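Local coordinates for protein transcarboxylase 5S subunit (Propionibacterium freudenreichii subsp. shermanii, PDB 1RQB) that transfers a carboxyl group from the biotin of the 1.3S subunit to pyruvate, forming oxaloacetate with the help of a bound cobalt ion, at residues S74-R86 with F464-L476. Residues are numbered along the deposited sequence; the frame is centred on the assembly and turned at random.
Sequences SCIRFLNEDPWER and FEHRAEGPHSVAL
With CG of Asn-80 standing opposite the backbone N (chi1 -169°), the carboxamide reaches into the turn 466-470, while a bend at chi3 (52°) of Arg-467 swings its guanidinium to Asp-82. Asn-80 ND2 donates twice, to Gly-470 O (2.9 Å) and to His-466 O (3.0 Å); both acceptors lie close to the amide plane, yet each carbonyl is met from above its own plane. Glu-469 N reaches His-466 O from the opposite face. Without the amide, as with an alanine here, both carbonyls would probably lose this donor and the turn would be less firmly tied to the loop 78-82. The neighbouring backbone adds a hydrogen bond from His-472 N to Leu-79 O (3.0 Å), and a water bridges Asn-80 O and Arg-467 O. Arg-467 NH1 forms a salt bridge with Asp-82 OD2 (2.9 Å), from above the carboxylate plane, and another with Asp-449. Asp-82 OD1 meanwhile caps helix 83-93 through Trp-84 N. Pro-471 CB rests on Glu-81 CB at 3.8 Å. Near the surface, the contact fastens the loop joining helices 71-77 and 83-93 of the TIM-barrel carboxyltransferase domain to the chain leaving helix 460-466 of the conserved carboxylase domain.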
loop_
_atom_site.group_PDB
_atom_site.type_symbol
_atom_site.label_atom_id
_atom_site.label_comp_id
_atom_site.label_asym_id
_atom_site.label_seq_id
_atom_site.Cartn_x
_atom_site.Cartn_y
_atom_site.Cartn_z
ATOM N N SER A 74 19.878 15.799 10.062
ATOM C CA SER A 74 20.437 14.440 9.980
ATOM C C SER A 74 21.873 14.451 9.453
ATOM O O SER A 74 22.729 13.704 9.925
ATOM C CB SER A 74 19.590 13.559 9.072
ATOM O OG SER A 74 20.120 12.241 9.058
ATOM N N CYS A 75 22.128 15.281 8.452
ATOM C CA CYS A 75 23.472 15.350 7.863
ATOM C C CYS A 75 24.519 15.698 8.923
ATOM O O CYS A 75 25.532 15.012 9.053
ATOM C CB CYS A 75 23.520 16.417 6.763
ATOM S SG CYS A 75 22.898 15.868 5.158
ATOM N N ILE A 76 24.282 16.748 9.698
ATOM C CA ILE A 76 25.310 17.179 10.656
ATOM C C ILE A 76 25.230 16.433 11.989
ATOM O O ILE A 76 26.225 16.354 12.707
ATOM C CB ILE A 76 25.201 18.682 10.961
ATOM C CG1 ILE A 76 23.893 18.960 11.689
ATOM C CG2 ILE A 76 25.285 19.494 9.668
ATOM C CD1 ILE A 76 23.720 20.407 12.064
ATOM N N ARG A 77 24.082 15.861 12.327
ATOM C CA ARG A 77 23.977 15.223 13.646
ATOM C C ARG A 77 24.343 13.738 13.591
ATOM O O ARG A 77 24.949 13.222 14.528
ATOM C CB ARG A 77 22.551 15.398 14.194
ATOM C CG ARG A 77 22.358 14.957 15.643
ATOM C CD ARG A 77 20.885 15.023 16.069
ATOM N NE ARG A 77 20.278 16.349 15.953
ATOM C CZ ARG A 77 20.325 17.291 16.892
ATOM N NH1 ARG A 77 20.959 17.062 18.034
ATOM N NH2 ARG A 77 19.725 18.461 16.697
ATOM N N PHE A 78 24.025 13.049 12.497
ATOM C CA PHE A 78 24.272 11.600 12.448
ATOM C C PHE A 78 25.215 11.168 11.323
ATOM O O PHE A 78 25.875 10.137 11.443
ATOM C CB PHE A 78 22.957 10.842 12.219
ATOM C CG PHE A 78 21.878 11.167 13.205
ATOM C CD1 PHE A 78 20.631 11.594 12.762
ATOM C CD2 PHE A 78 22.091 11.013 14.569
ATOM C CE1 PHE A 78 19.607 11.866 13.663
ATOM C CE2 PHE A 78 21.079 11.279 15.481
ATOM C CZ PHE A 78 19.831 11.708 15.027
ATOM N N LEU A 79 25.293 11.917 10.229
ATOM C CA LEU A 79 26.087 11.434 9.090
ATOM C C LEU A 79 27.400 12.195 8.898
ATOM O O LEU A 79 28.123 11.925 7.939
ATOM C CB LEU A 79 25.242 11.528 7.810
ATOM C CG LEU A 79 23.837 10.911 7.857
ATOM C CD1 LEU A 79 23.148 11.130 6.520
ATOM C CD2 LEU A 79 23.917 9.422 8.172
ATOM N N ASN A 80 27.713 13.133 9.785
ATOM C CA ASN A 80 28.940 13.935 9.662
ATOM C C ASN A 80 29.084 14.421 8.220
ATOM O O ASN A 80 30.157 14.352 7.622
ATOM C CB ASN A 80 30.182 13.116 10.050
ATOM C CG ASN A 80 31.427 13.986 10.192
ATOM O OD1 ASN A 80 31.422 14.967 10.934
ATOM N ND2 ASN A 80 32.492 13.636 9.473
ATOM N N GLU A 81 27.989 14.932 7.672
ATOM C CA GLU A 81 27.969 15.406 6.281
ATOM C C GLU A 81 27.540 16.875 6.241
ATOM O O GLU A 81 26.658 17.295 6.988
ATOM C CB GLU A 81 26.969 14.559 5.486
ATOM C CG GLU A 81 26.866 14.931 4.023
ATOM C CD GLU A 81 25.889 14.045 3.275
ATOM O OE1 GLU A 81 25.470 13.008 3.841
ATOM O OE2 GLU A 81 25.549 14.377 2.119
ATOM N N ASP A 82 28.175 17.659 5.381
ATOM C CA ASP A 82 27.792 19.073 5.252
ATOM C C ASP A 82 26.587 19.127 4.309
ATOM O O ASP A 82 26.693 18.755 3.142
ATOM C CB ASP A 82 28.948 19.892 4.659
ATOM C CG ASP A 82 28.712 21.392 4.762
ATOM O OD1 ASP A 82 27.538 21.815 4.685
ATOM O OD2 ASP A 82 29.700 22.147 4.915
ATOM N N PRO A 83 25.429 19.594 4.799
ATOM C CA PRO A 83 24.215 19.670 3.966
ATOM C C PRO A 83 24.415 20.497 2.694
ATOM O O PRO A 83 23.808 20.223 1.661
ATOM C CB PRO A 83 23.185 20.326 4.891
ATOM C CG PRO A 83 23.729 20.130 6.275
ATOM C CD PRO A 83 25.221 20.239 6.105
ATOM N N TRP A 84 25.257 21.522 2.771
ATOM C CA TRP A 84 25.495 22.375 1.600
ATOM C C TRP A 84 26.281 21.606 0.534
ATOM O O TRP A 84 26.112 21.835 -0.663
ATOM C CB TRP A 84 26.221 23.665 2.028
ATOM C CG TRP A 84 25.397 24.503 2.994
ATOM C CD1 TRP A 84 25.482 24.499 4.359
ATOM C CD2 TRP A 84 24.344 25.423 2.665
ATOM N NE1 TRP A 84 24.557 25.354 4.895
ATOM C CE2 TRP A 84 23.842 25.935 3.882
ATOM C CE3 TRP A 84 23.775 25.865 1.459
ATOM C CZ2 TRP A 84 22.794 26.869 3.932
ATOM C CZ3 TRP A 84 22.739 26.794 1.507
ATOM C CH2 TRP A 84 22.258 27.286 2.735
ATOM N N GLU A 85 27.141 20.683 0.951
ATOM C CA GLU A 85 27.897 19.895 -0.033
ATOM C C GLU A 85 26.940 18.918 -0.721
ATOM O O GLU A 85 27.082 18.619 -1.905
ATOM C CB GLU A 85 29.024 19.123 0.656
ATOM C CG GLU A 85 29.859 18.263 -0.280
ATOM C CD GLU A 85 30.712 19.074 -1.243
ATOM O OE1 GLU A 85 31.477 18.452 -2.018
ATOM O OE2 GLU A 85 30.624 20.324 -1.229
ATOM N N ARG A 86 25.961 18.416 0.030
ATOM C CA ARG A 86 24.981 17.488 -0.552
ATOM C C ARG A 86 24.169 18.222 -1.621
ATOM O O ARG A 86 23.934 17.698 -2.709
ATOM C CB ARG A 86 24.038 16.935 0.534
ATOM C CG ARG A 86 22.897 16.080 -0.037
ATOM C CD ARG A 86 21.924 15.545 1.034
ATOM N NE ARG A 86 22.536 14.534 1.895
ATOM C CZ ARG A 86 21.854 13.736 2.716
ATOM N NH1 ARG A 86 20.533 13.834 2.804
ATOM N NH2 ARG A 86 22.491 12.806 3.426
ATOM N N PHE A 464 31.668 20.740 13.094
ATOM C CA PHE A 464 32.801 21.481 12.521
ATOM C C PHE A 464 34.129 20.799 12.862
ATOM O O PHE A 464 35.072 20.828 12.073
ATOM C CB PHE A 464 32.832 22.920 13.055
ATOM C CG PHE A 464 31.747 23.813 12.501
ATOM C CD1 PHE A 464 31.479 25.040 13.100
ATOM C CD2 PHE A 464 31.008 23.440 11.381
ATOM C CE1 PHE A 464 30.489 25.888 12.593
ATOM C CE2 PHE A 464 30.017 24.280 10.864
ATOM C CZ PHE A 464 29.758 25.506 11.474
ATOM N N GLU A 465 34.202 20.174 14.029
ATOM C CA GLU A 465 35.459 19.541 14.451
ATOM C C GLU A 465 35.701 18.214 13.727
ATOM O O GLU A 465 36.851 17.826 13.526
ATOM C CB GLU A 465 35.441 19.283 15.958
ATOM C CG GLU A 465 36.787 18.803 16.494
ATOM C CD GLU A 465 36.660 17.747 17.576
ATOM O OE1 GLU A 465 35.834 17.929 18.498
ATOM O OE2 GLU A 465 37.397 16.739 17.507
ATOM N N HIS A 466 34.639 17.530 13.303
ATOM C CA HIS A 466 34.789 16.202 12.688
ATOM C C HIS A 466 34.526 16.181 11.180
ATOM O O HIS A 466 34.808 15.177 10.529
ATOM C CB HIS A 466 33.816 15.233 13.358
ATOM C CG HIS A 466 34.201 14.855 14.753
ATOM N ND1 HIS A 466 35.306 14.080 15.033
ATOM C CD2 HIS A 466 33.620 15.129 15.944
ATOM C CE1 HIS A 466 35.386 13.889 16.338
ATOM N NE2 HIS A 466 34.375 14.514 16.913
ATOM N N ARG A 467 33.985 17.259 10.626
ATOM C CA ARG A 467 33.625 17.306 9.200
ATOM C C ARG A 467 34.746 16.821 8.279
ATOM O O ARG A 467 34.473 16.189 7.260
ATOM C CB ARG A 467 33.206 18.726 8.791
ATOM C CG ARG A 467 33.083 18.916 7.267
ATOM C CD ARG A 467 32.458 20.265 6.920
ATOM N NE ARG A 467 33.139 21.381 7.571
ATOM C CZ ARG A 467 32.620 22.599 7.681
ATOM N NH1 ARG A 467 31.416 22.850 7.172
ATOM N NH2 ARG A 467 33.292 23.558 8.314
ATOM N N ALA A 468 35.993 17.123 8.622
ATOM C CA ALA A 468 37.151 16.761 7.791
ATOM C C ALA A 468 37.287 15.248 7.592
ATOM O O ALA A 468 37.965 14.809 6.664
ATOM C CB ALA A 468 38.434 17.326 8.414
ATOM N N GLU A 469 36.661 14.440 8.444
ATOM C CA GLU A 469 36.753 12.977 8.322
ATOM C C GLU A 469 35.939 12.490 7.121
ATOM O O GLU A 469 36.115 11.365 6.653
ATOM C CB GLU A 469 36.195 12.282 9.563
ATOM C CG GLU A 469 36.839 12.642 10.876
ATOM C CD GLU A 469 36.028 12.115 12.059
ATOM O OE1 GLU A 469 36.423 12.370 13.215
ATOM O OE2 GLU A 469 34.989 11.446 11.826
ATOM N N GLY A 470 35.030 13.336 6.648
ATOM C CA GLY A 470 34.198 12.975 5.515
ATOM C C GLY A 470 32.893 12.363 5.993
ATOM O O GLY A 470 32.807 11.895 7.126
ATOM N N PRO A 471 31.863 12.324 5.138
ATOM C CA PRO A 471 30.587 11.747 5.556
ATOM C C PRO A 471 30.660 10.246 5.844
ATOM O O PRO A 471 31.428 9.513 5.224
ATOM C CB PRO A 471 29.653 12.083 4.395
ATOM C CG PRO A 471 30.552 12.097 3.229
ATOM C CD PRO A 471 31.807 12.780 3.737
ATOM N N HIS A 472 29.863 9.813 6.812
ATOM C CA HIS A 472 29.824 8.394 7.187
ATOM C C HIS A 472 28.399 7.873 6.992
ATOM O O HIS A 472 27.491 8.616 6.621
ATOM C CB HIS A 472 30.249 8.224 8.642
ATOM C CG HIS A 472 31.561 8.870 8.968
ATOM N ND1 HIS A 472 32.674 8.739 8.166
ATOM C CD2 HIS A 472 31.943 9.622 10.024
ATOM C CE1 HIS A 472 33.689 9.383 8.718
ATOM N NE2 HIS A 472 33.272 9.928 9.846
ATOM N N SER A 473 28.228 6.580 7.223
ATOM C CA SER A 473 26.906 5.950 7.097
ATOM C C SER A 473 26.597 5.221 8.405
ATOM O O SER A 473 27.496 4.711 9.070
ATOM C CB SER A 473 26.900 4.957 5.933
ATOM O OG SER A 473 25.659 4.282 5.871
ATOM N N VAL A 474 25.330 5.199 8.796
ATOM C CA VAL A 474 24.957 4.491 10.028
ATOM C C VAL A 474 24.179 3.229 9.652
ATOM O O VAL A 474 23.600 2.560 10.506
ATOM C CB VAL A 474 24.099 5.377 10.947
ATOM C CG1 VAL A 474 24.938 6.526 11.470
ATOM C CG2 VAL A 474 22.879 5.913 10.184
ATOM N N ALA A 475 24.160 2.933 8.358
ATOM C CA ALA A 475 23.454 1.751 7.840
ATOM C C ALA A 475 24.347 0.524 8.030
ATOM O O ALA A 475 25.559 0.645 8.201
ATOM C CB ALA A 475 23.147 1.936 6.349
ATOM N N LEU A 476 23.742 -0.653 7.998
ATOM C CA LEU A 476 24.516 -1.895 8.125
ATOM C C LEU A 476 25.403 -2.028 6.886
ATOM O O LEU A 476 25.050 -1.550 5.809
ATOM C CB LEU A 476 23.564 -3.095 8.196
ATOM C CG LEU A 476 22.552 -3.051 9.344
ATOM C CD1 LEU A 476 21.533 -4.166 9.175
ATOM C CD2 LEU A 476 23.283 -3.197 10.676
HETATM O O HOH W 1 32.135 15.556 5.968
HETATM O O HOH W 2 26.313 10.542 4.010
#